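Local coordinates for D-alanyl transferase DltD (Enterococcus faecium TX0133A04, PDB 6PFX), which probably takes part in the D-alanylation of lipoteichoic acid in the Gram-positive cell wall, as a D-alanyl transferase of the SGNH-hydrolase clan, at residues I40-S45 / K97-I102; D91-K96 / A283-E288; N287-I292 / S373-D378. All blocks are in the same frame, centred on the assembly; numbering follows the deposited sequence.

Contact 1 of 3, residues I40-S45 / K97-I102; sequences IPFFGS and KVVFII
Two neighbouring parallel strands in the five-stranded sheet of the SGNH-hydrolase-like core, 39-43 and 97-101, meet here with Phe42 paired to Val99 and Phe43 to Phe100. The short strand axes come within 4.7 Å at an angle of 14°. Three backbone hydrogen bonds join them: Val99 N to Pro41 O, Phe43 N to Val99 O at 2.9 Å, and Ile101 N to Phe43 O at 2.8 Å.

On one face of the sheet, the Phe42 ring lies flat over the isopropyl group of Val99. Val99 CB sits 3.8 Å from the centroid of the Phe42 ring, almost on its normal, a CH-pi contact, while CG1 reaches under the CD2–CE2 side and CG2 under CZ and CE1. The other face carries Phe43, whose ring edge is met in plane by Val98 CG1, 3.6 Å from Phe43 CD2. With its CG anti to the backbone N (chi1 -168°), Phe100 brings CD2 to 3.4 Å from Phe43 CB; the two rings are slid apart and barely overlap.

Strand 68-71 pairs with 39-43 on its far edge and strand 288-293 with 97-101. Helix 351-365 covers the Phe42 face through Ile361, and helix 79-89 the Phe43 and Phe100 face through Met86.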
loop_
_atom_site.group_PDB
_atom_site.type_symbol
_atom_site.label_atom_id
_atom_site.label_comp_id
_atom_site.label_asym_id
_atom_site.label_seq_id
_atom_site.Cartn_x
_atom_site.Cartn_y
_atom_site.Cartn_z
ATOM N N ILE A 40 5.842 -10.768 7.347
ATOM C CA ILE A 40 6.391 -9.762 6.447
ATOM C C ILE A 40 5.254 -8.815 6.056
ATOM O O ILE A 40 4.247 -9.268 5.495
ATOM C CB ILE A 40 7.033 -10.406 5.201
ATOM C CG1 ILE A 40 8.233 -11.290 5.587
ATOM C CG2 ILE A 40 7.388 -9.323 4.162
ATOM C CD1 ILE A 40 9.360 -10.580 6.368
ATOM N N PRO A 41 5.362 -7.515 6.335
ATOM C CA PRO A 41 4.243 -6.622 5.993
ATOM C C PRO A 41 4.134 -6.434 4.485
ATOM O O PRO A 41 5.140 -6.249 3.793
ATOM C CB PRO A 41 4.592 -5.313 6.714
ATOM C CG PRO A 41 6.095 -5.330 6.787
ATOM C CD PRO A 41 6.466 -6.788 7.002
ATOM N N PHE A 42 2.902 -6.564 3.978
ATOM C CA PHE A 42 2.541 -6.260 2.594
ATOM C C PHE A 42 1.604 -5.053 2.640
ATOM O O PHE A 42 0.468 -5.156 3.123
ATOM C CB PHE A 42 1.822 -7.430 1.928
ATOM C CG PHE A 42 2.722 -8.522 1.395
ATOM C CD1 PHE A 42 3.605 -9.208 2.218
ATOM C CD2 PHE A 42 2.637 -8.889 0.056
ATOM C CE1 PHE A 42 4.410 -10.227 1.709
ATOM C CE2 PHE A 42 3.409 -9.905 -0.452
ATOM C CZ PHE A 42 4.300 -10.587 0.372
ATOM N N PHE A 43 2.094 -3.913 2.168
ATOM C CA PHE A 43 1.332 -2.677 2.114
ATOM C C PHE A 43 0.728 -2.507 0.730
ATOM O O PHE A 43 1.321 -2.891 -0.284
ATOM C CB PHE A 43 2.222 -1.463 2.408
ATOM C CG PHE A 43 2.762 -1.423 3.811
ATOM C CD1 PHE A 43 2.018 -0.870 4.843
ATOM C CD2 PHE A 43 4.018 -1.934 4.102
ATOM C CE1 PHE A 43 2.515 -0.841 6.133
ATOM C CE2 PHE A 43 4.506 -1.912 5.389
ATOM C CZ PHE A 43 3.761 -1.355 6.401
ATOM N N GLY A 44 -0.444 -1.888 0.694
ATOM C CA GLY A 44 -1.110 -1.672 -0.569
ATOM C C GLY A 44 -2.521 -1.159 -0.392
ATOM O O GLY A 44 -2.748 -0.206 0.355
ATOM N N SER A 45 -3.477 -1.767 -1.087
ATOM C CA SER A 45 -4.882 -1.393 -0.933
ATOM C C SER A 45 -5.737 -2.605 -1.291
ATOM O O SER A 45 -5.346 -3.734 -0.987
ATOM C CB SER A 45 -5.224 -0.128 -1.719
ATOM O OG SER A 45 -4.720 -0.155 -3.030
ATOM N N LYS A 97 12.187 -6.823 6.039
ATOM C CA LYS A 97 11.798 -6.747 4.640
ATOM C C LYS A 97 10.328 -6.365 4.514
ATOM O O LYS A 97 9.490 -6.726 5.348
ATOM C CB LYS A 97 12.072 -8.082 3.951
ATOM C CG LYS A 97 13.568 -8.359 3.775
ATOM C CD LYS A 97 13.768 -9.650 3.019
ATOM C CE LYS A 97 15.219 -9.952 2.779
ATOM N NZ LYS A 97 15.898 -10.184 4.077
ATOM N N VAL A 98 10.032 -5.618 3.441
ATOM C CA VAL A 98 8.722 -5.030 3.179
ATOM C C VAL A 98 8.373 -5.213 1.707
ATOM O O VAL A 98 9.231 -5.064 0.832
ATOM C CB VAL A 98 8.729 -3.521 3.509
ATOM C CG1 VAL A 98 7.374 -2.892 3.220
ATOM C CG2 VAL A 98 9.158 -3.293 4.963
ATOM N N VAL A 99 7.109 -5.515 1.431
ATOM C CA VAL A 99 6.561 -5.480 0.081
ATOM C C VAL A 99 5.517 -4.382 0.070
ATOM O O VAL A 99 4.658 -4.328 0.956
ATOM C CB VAL A 99 5.935 -6.828 -0.308
ATOM C CG1 VAL A 99 5.344 -6.811 -1.725
ATOM C CG2 VAL A 99 6.956 -7.913 -0.249
ATOM N N PHE A 100 5.597 -3.499 -0.916
ATOM C CA PHE A 100 4.711 -2.343 -0.993
ATOM C C PHE A 100 4.172 -2.246 -2.412
ATOM O O PHE A 100 4.945 -2.059 -3.353
ATOM C CB PHE A 100 5.476 -1.063 -0.618
ATOM C CG PHE A 100 4.600 0.151 -0.382
ATOM C CD1 PHE A 100 3.971 0.768 -1.434
ATOM C CD2 PHE A 100 4.417 0.678 0.901
ATOM C CE1 PHE A 100 3.177 1.890 -1.220
ATOM C CE2 PHE A 100 3.615 1.794 1.114
ATOM C CZ PHE A 100 3.001 2.394 0.056
ATOM N N ILE A 101 2.851 -2.302 -2.563
ATOM C CA ILE A 101 2.203 -2.178 -3.868
ATOM C C ILE A 101 1.767 -0.726 -4.043
ATOM O O ILE A 101 0.930 -0.237 -3.277
ATOM C CB ILE A 101 0.990 -3.115 -3.979
ATOM C CG1 ILE A 101 1.273 -4.525 -3.457
ATOM C CG2 ILE A 101 0.515 -3.165 -5.429
ATOM C CD1 ILE A 101 2.312 -5.249 -4.171
ATOM N N ILE A 102 2.329 -0.049 -5.050
ATOM C CA ILE A 102 2.036 1.355 -5.346
ATOM C C ILE A 102 0.911 1.396 -6.379
ATOM O O ILE A 102 1.123 1.019 -7.534
ATOM C CB ILE A 102 3.269 2.049 -5.941
ATOM C CG1 ILE A 102 4.488 1.937 -5.031
ATOM C CG2 ILE A 102 2.977 3.535 -6.226
ATOM C CD1 ILE A 102 5.770 2.467 -5.661
#

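Contact 2 of 3, residues D91-K96 / A283-E288; sequences DAMKNK and AKNHNE
Asn287 reaches with its side-chain amide into the type II beta turn that runs from Met93 to Lys96, where the chain passes from the 3-10 turn 91-93 into strand 97-101. Two of the four hydrogen bonds across the contact run from side chain to backbone. Asn287 ND2 donates to Met93 O at 2.8 Å and to Lys96 O at 2.9 Å, each acceptor lying somewhat out of the amide plane, so both of its N-H groups are spent on the turn. Met93 O also takes the turn's own bond from Lys96 N. The CG of Asn287 stands beside its backbone N (chi1 -69°), which carries the amide toward the turn, and a weak bond from Asn285 ND2 to Asn287 OD1 is consistent with the modelled orientation of the amide.

Between backbones, Asn95 N points almost straight at Asn285 O, 2.9 Å away, with the donor nearly in line with the carbonyl. Glu288 N makes a weak, bent bond to Lys96 O. A water extends this link, giving a proton to Asn95 O at 2.7 Å and accepting one from Glu288 N.

Van der Waals contacts add to these. Met93 CB rests 3.4 Å from Asn285 ND2, and Asn95 lies alongside His286, their amide and ring planes 24° apart, with Asn95 ND2 3.6 Å from His286 CB. His286 has positive phi and ends helix 271-284 in a Schellman motif.

A type II turn and the C-terminal end of helix 271-284, each leading into a strand of the sheet, are thus joined mainly by amide-to-carbonyl bonds. The buried carboxamide of Asn287 has its NH2 satisfied by two carbonyls of one turn, an arrangement that holds the turn's shape without any charged partner.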
loop_
_atom_site.group_PDB
_atom_site.type_symbol
_atom_site.label_atom_id
_atom_site.label_comp_id
_atom_site.label_asym_id
_atom_site.label_seq_id
_atom_site.Cartn_x
_atom_site.Cartn_y
_atom_site.Cartn_z
ATOM N N ASP A 91 9.637 0.406 16.551
ATOM C CA ASP A 91 10.778 -0.484 16.418
ATOM C C ASP A 91 10.396 -1.872 15.927
ATOM O O ASP A 91 11.288 -2.638 15.547
ATOM C CB ASP A 91 11.503 -0.645 17.759
ATOM C CG ASP A 91 12.340 0.558 18.117
ATOM O OD1 ASP A 91 12.518 1.435 17.247
ATOM O OD2 ASP A 91 12.819 0.624 19.268
ATOM N N ALA A 92 9.110 -2.235 15.976
ATOM C CA ALA A 92 8.704 -3.541 15.471
ATOM C C ALA A 92 9.056 -3.686 14.000
ATOM O O ALA A 92 9.238 -4.805 13.511
ATOM C CB ALA A 92 7.209 -3.758 15.703
ATOM N N MET A 93 9.172 -2.571 13.284
ATOM C CA MET A 93 9.504 -2.608 11.871
ATOM C C MET A 93 10.996 -2.568 11.591
ATOM O O MET A 93 11.392 -2.714 10.433
ATOM C CB MET A 93 8.862 -1.415 11.153
ATOM C CG MET A 93 7.387 -1.527 11.035
ATOM S SD MET A 93 6.978 -2.597 9.656
ATOM C CE MET A 93 7.476 -1.601 8.239
ATOM N N LYS A 94 11.837 -2.368 12.595
ATOM C CA LYS A 94 13.249 -2.157 12.317
ATOM C C LYS A 94 13.823 -3.341 11.544
ATOM O O LYS A 94 13.641 -4.503 11.923
ATOM C CB LYS A 94 14.009 -1.964 13.632
ATOM C CG LYS A 94 15.490 -1.631 13.437
ATOM C CD LYS A 94 16.231 -1.453 14.750
ATOM C CE LYS A 94 17.697 -1.128 14.498
ATOM N NZ LYS A 94 18.451 -0.969 15.769
ATOM N N ASN A 95 14.514 -3.041 10.449
ATOM C CA ASN A 95 15.289 -3.997 9.674
ATOM C C ASN A 95 14.442 -5.028 8.937
ATOM O O ASN A 95 15.004 -5.930 8.315
ATOM C CB ASN A 95 16.319 -4.749 10.536
ATOM C CG ASN A 95 17.377 -3.841 11.107
ATOM O OD1 ASN A 95 17.700 -3.913 12.291
ATOM N ND2 ASN A 95 17.947 -3.000 10.261
ATOM N N LYS A 96 13.121 -4.934 8.969
ATOM C CA LYS A 96 12.322 -5.924 8.266
ATOM C C LYS A 96 12.342 -5.718 6.752
ATOM O O LYS A 96 12.488 -4.604 6.236
ATOM C CB LYS A 96 10.877 -5.891 8.767
ATOM C CG LYS A 96 10.726 -6.360 10.216
ATOM C CD LYS A 96 9.272 -6.491 10.636
ATOM C CE LYS A 96 8.624 -7.742 10.059
ATOM N NZ LYS A 96 8.907 -9.036 10.754
ATOM N N ALA A 283 13.238 4.296 5.318
ATOM C CA ALA A 283 14.674 4.526 5.364
ATOM C C ALA A 283 15.158 4.591 6.807
ATOM O O ALA A 283 16.188 3.999 7.151
ATOM C CB ALA A 283 15.012 5.803 4.592
ATOM N N LYS A 284 14.407 5.275 7.675
ATOM C CA LYS A 284 14.827 5.406 9.072
ATOM C C LYS A 284 14.845 4.059 9.779
ATOM O O LYS A 284 15.683 3.837 10.662
ATOM C CB LYS A 284 13.949 6.432 9.793
ATOM C CG LYS A 284 14.263 7.857 9.329
ATOM C CD LYS A 284 13.325 8.923 9.883
ATOM C CE LYS A 284 13.660 10.314 9.327
ATOM N NZ LYS A 284 12.580 11.308 9.634
ATOM N N ASN A 285 13.959 3.145 9.386
ATOM C CA ASN A 285 13.921 1.798 9.929
ATOM C C ASN A 285 14.919 0.844 9.284
ATOM O O ASN A 285 14.987 -0.326 9.686
ATOM C CB ASN A 285 12.552 1.168 9.667
ATOM C CG ASN A 285 11.491 1.665 10.577
ATOM O OD1 ASN A 285 11.763 2.169 11.666
ATOM N ND2 ASN A 285 10.247 1.484 10.157
ATOM N N HIS A 286 15.658 1.287 8.273
ATOM C CA HIS A 286 16.546 0.407 7.511
ATOM C C HIS A 286 15.795 -0.797 6.938
ATOM O O HIS A 286 16.300 -1.926 6.917
ATOM C CB HIS A 286 17.769 0.011 8.344
ATOM C CG HIS A 286 18.500 1.192 8.914
ATOM N ND1 HIS A 286 19.234 2.060 8.133
ATOM C CD2 HIS A 286 18.581 1.668 10.180
ATOM C CE1 HIS A 286 19.747 3.011 8.893
ATOM N NE2 HIS A 286 19.365 2.797 10.140
ATOM N N ASN A 287 14.580 -0.556 6.451
ATOM C CA ASN A 287 13.829 -1.602 5.784
ATOM C C ASN A 287 14.393 -1.818 4.387
ATOM O O ASN A 287 14.713 -0.863 3.680
ATOM C CB ASN A 287 12.365 -1.197 5.622
ATOM C CG ASN A 287 11.623 -1.138 6.926
ATOM O OD1 ASN A 287 11.031 -0.122 7.268
ATOM N ND2 ASN A 287 11.666 -2.224 7.677
ATOM N N GLU A 288 14.488 -3.072 3.974
ATOM C CA GLU A 288 14.678 -3.397 2.569
ATOM C C GLU A 288 13.291 -3.609 1.983
ATOM O O GLU A 288 12.453 -4.276 2.597
ATOM C CB GLU A 288 15.518 -4.655 2.408
ATOM C CG GLU A 288 16.990 -4.466 2.828
ATOM C CD GLU A 288 17.819 -3.663 1.820
ATOM O OE1 GLU A 288 17.357 -3.404 0.688
ATOM O OE2 GLU A 288 18.959 -3.280 2.163
HETATM O O HOH W 1 15.626 -5.320 5.713
#

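Contact 3 of 3, residues N287-I292 / S373-D378; sequences NEVLFI and SKYHLD
At the start of strand 288-293, in the central parallel sheet of this SGNH-hydrolase-like fold, Glu288 turns its carboxylate to Ser373 of the loop after helix 351-365. The two carboxylate oxygens take separate donors from the same serine. Ser373 OG gives its proton to Glu288 OE1 at 2.6 Å, approaching on the syn side but 21° out of the carboxylate plane, while Ser373 N bonds to the syn lone pair of Glu288 OE2 at 2.8 Å. The glutamate is bent at chi2 (-75°), which swings the carboxylate toward the serine. Ser373 has OG beside its own backbone N (chi1 -60°), which puts the hydroxyl on the same side as the backbone N-H, next to the carboxylate. Arg329, through NH2, makes a salt bridge with the same OE1, probably favouring a negatively charged glutamate.

Tyr375 comes from the same loop and presents the phenol end of its ring to the strand. Its OH donates to Asn287 O at 2.6 Å in the carbonyl plane, and Asn287 O lies in the plane of the tyrosine ring, at the edge. The ring itself is stacked with Phe327 and rests on Ala283 of helix 271-284.

The two hydroxyls are tied together by one water. It gives protons to Tyr375 OH at 2.7 Å and to Ser373 OG at 3.1 Å, and accepts from the backbone N-H of Val289, with Val289 N 3.1 Å from the water oxygen.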
loop_
_atom_site.group_PDB
_atom_site.type_symbol
_atom_site.label_atom_id
_atom_site.label_comp_id
_atom_site.label_asym_id
_atom_site.label_seq_id
_atom_site.Cartn_x
_atom_site.Cartn_y
_atom_site.Cartn_z
ATOM N N ASN A 287 14.580 -0.556 6.451
ATOM C CA ASN A 287 13.829 -1.602 5.784
ATOM C C ASN A 287 14.393 -1.818 4.387
ATOM O O ASN A 287 14.713 -0.863 3.680
ATOM C CB ASN A 287 12.365 -1.197 5.622
ATOM C CG ASN A 287 11.623 -1.138 6.926
ATOM O OD1 ASN A 287 11.031 -0.122 7.268
ATOM N ND2 ASN A 287 11.666 -2.224 7.677
ATOM N N GLU A 288 14.488 -3.072 3.974
ATOM C CA GLU A 288 14.678 -3.397 2.569
ATOM C C GLU A 288 13.291 -3.609 1.983
ATOM O O GLU A 288 12.453 -4.276 2.597
ATOM C CB GLU A 288 15.518 -4.655 2.408
ATOM C CG GLU A 288 16.990 -4.466 2.828
ATOM C CD GLU A 288 17.819 -3.663 1.820
ATOM O OE1 GLU A 288 17.357 -3.404 0.688
ATOM O OE2 GLU A 288 18.959 -3.280 2.163
ATOM N N VAL A 289 13.028 -3.012 0.828
ATOM C CA VAL A 289 11.673 -2.960 0.297
ATOM C C VAL A 289 11.674 -3.416 -1.152
ATOM O O VAL A 289 12.573 -3.064 -1.925
ATOM C CB VAL A 289 11.073 -1.531 0.374
ATOM C CG1 VAL A 289 9.564 -1.548 0.107
ATOM C CG2 VAL A 289 11.373 -0.853 1.690
ATOM N N LEU A 290 10.653 -4.194 -1.518
ATOM C CA LEU A 290 10.285 -4.448 -2.907
ATOM C C LEU A 290 9.011 -3.662 -3.208
ATOM O O LEU A 290 7.964 -3.904 -2.591
ATOM C CB LEU A 290 10.059 -5.941 -3.172
ATOM C CG LEU A 290 9.448 -6.315 -4.534
ATOM C CD1 LEU A 290 10.368 -5.954 -5.709
ATOM C CD2 LEU A 290 9.070 -7.812 -4.596
ATOM N N PHE A 291 9.109 -2.709 -4.132
ATOM C CA PHE A 291 7.956 -1.958 -4.610
ATOM C C PHE A 291 7.438 -2.609 -5.885
ATOM O O PHE A 291 8.224 -3.055 -6.723
ATOM C CB PHE A 291 8.320 -0.496 -4.896
ATOM C CG PHE A 291 8.719 0.277 -3.664
ATOM C CD1 PHE A 291 7.757 0.872 -2.869
ATOM C CD2 PHE A 291 10.053 0.404 -3.303
ATOM C CE1 PHE A 291 8.108 1.583 -1.723
ATOM C CE2 PHE A 291 10.418 1.111 -2.148
ATOM C CZ PHE A 291 9.441 1.704 -1.367
ATOM N N ILE A 292 6.113 -2.688 -6.006
ATOM C CA ILE A 292 5.429 -3.259 -7.171
ATOM C C ILE A 292 4.508 -2.191 -7.743
ATOM O O ILE A 292 3.706 -1.602 -7.006
ATOM C CB ILE A 292 4.645 -4.536 -6.787
ATOM C CG1 ILE A 292 5.612 -5.552 -6.166
ATOM C CG2 ILE A 292 3.881 -5.105 -8.001
ATOM C CD1 ILE A 292 4.967 -6.756 -5.499
ATOM N N SER A 373 20.614 -1.910 0.426
ATOM C CA SER A 373 20.172 -0.571 0.081
ATOM C C SER A 373 20.752 0.413 1.087
ATOM O O SER A 373 20.783 0.142 2.290
ATOM C CB SER A 373 18.647 -0.485 0.124
ATOM O OG SER A 373 18.033 -1.382 -0.782
ATOM N N LYS A 374 21.222 1.549 0.585
ATOM C CA LYS A 374 21.670 2.655 1.421
ATOM C C LYS A 374 20.926 3.897 0.963
ATOM O O LYS A 374 20.947 4.240 -0.227
ATOM C CB LYS A 374 23.177 2.863 1.312
ATOM C CG LYS A 374 24.002 1.699 1.817
ATOM C CD LYS A 374 23.768 1.436 3.291
ATOM C CE LYS A 374 24.538 0.211 3.745
ATOM N NZ LYS A 374 24.310 -0.038 5.195
ATOM N N TYR A 375 20.253 4.551 1.893
ATOM C CA TYR A 375 19.296 5.583 1.541
ATOM C C TYR A 375 19.873 6.976 1.705
ATOM O O TYR A 375 20.662 7.244 2.620
ATOM C CB TYR A 375 18.015 5.433 2.361
ATOM C CG TYR A 375 17.375 4.078 2.171
ATOM C CD1 TYR A 375 16.972 3.674 0.906
ATOM C CD2 TYR A 375 17.176 3.200 3.236
ATOM C CE1 TYR A 375 16.389 2.443 0.697
ATOM C CE2 TYR A 375 16.588 1.964 3.039
ATOM C CZ TYR A 375 16.203 1.591 1.767
ATOM O OH TYR A 375 15.608 0.388 1.544
ATOM N N HIS A 376 19.454 7.859 0.801
ATOM C CA HIS A 376 19.791 9.280 0.834
ATOM C C HIS A 376 18.478 10.032 0.673
ATOM O O HIS A 376 18.085 10.357 -0.451
ATOM C CB HIS A 376 20.780 9.610 -0.259
ATOM C CG HIS A 376 22.117 8.990 -0.033
ATOM N ND1 HIS A 376 22.503 7.810 -0.631
ATOM C CD2 HIS A 376 23.136 9.354 0.779
ATOM C CE1 HIS A 376 23.715 7.488 -0.214
ATOM N NE2 HIS A 376 24.120 8.409 0.642
ATOM N N LEU A 377 17.797 10.296 1.792
ATOM C CA LEU A 377 16.513 10.980 1.727
ATOM C C LEU A 377 16.675 12.438 1.302
ATOM O O LEU A 377 17.640 13.115 1.673
ATOM C CB LEU A 377 15.782 10.915 3.061
ATOM C CG LEU A 377 15.350 9.518 3.496
ATOM C CD1 LEU A 377 14.921 9.550 4.946
ATOM C CD2 LEU A 377 14.234 8.997 2.602
ATOM N N ASP A 378 15.723 12.914 0.502
ATOM C CA ASP A 378 15.673 14.308 0.086
ATOM C C ASP A 378 14.309 14.876 0.440
ATOM O O ASP A 378 13.289 14.456 -0.117
ATOM C CB ASP A 378 15.904 14.436 -1.414
ATOM C CG ASP A 378 16.152 15.865 -1.842
ATOM O OD1 ASP A 378 15.847 16.819 -1.083
ATOM O OD2 ASP A 378 16.683 16.035 -2.951
HETATM O O HOH W 2 14.912 -1.111 -0.652
#

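Overall arrangement
The centre of contact 1 lies about 6 Å from the centre of the folded chain and about 13 Å from the centres of contacts 2 and 3, which are about 10 Å from each other. Contacts 1 and 3 reach neighbouring strands of one sheet, 97-101 and 288-293. Contacts 2 and 3 share Asn287 and Glu288, where helix 271-284 gives way to strand 288-293. Along the chain, contact 2 crosses contact 1, and contact 3 opens where contact 2 ends. Contact 1 pairs two strands, contact 2 joins the approaches to strands 97-101 and 288-293, and contact 3 fastens loop 373-378 to the latter. Just past Ser45 comes Ser46, whose geometry with His348 and Asp345 is consistent with an SGNH-hydrolase Ser-His-Asp triad.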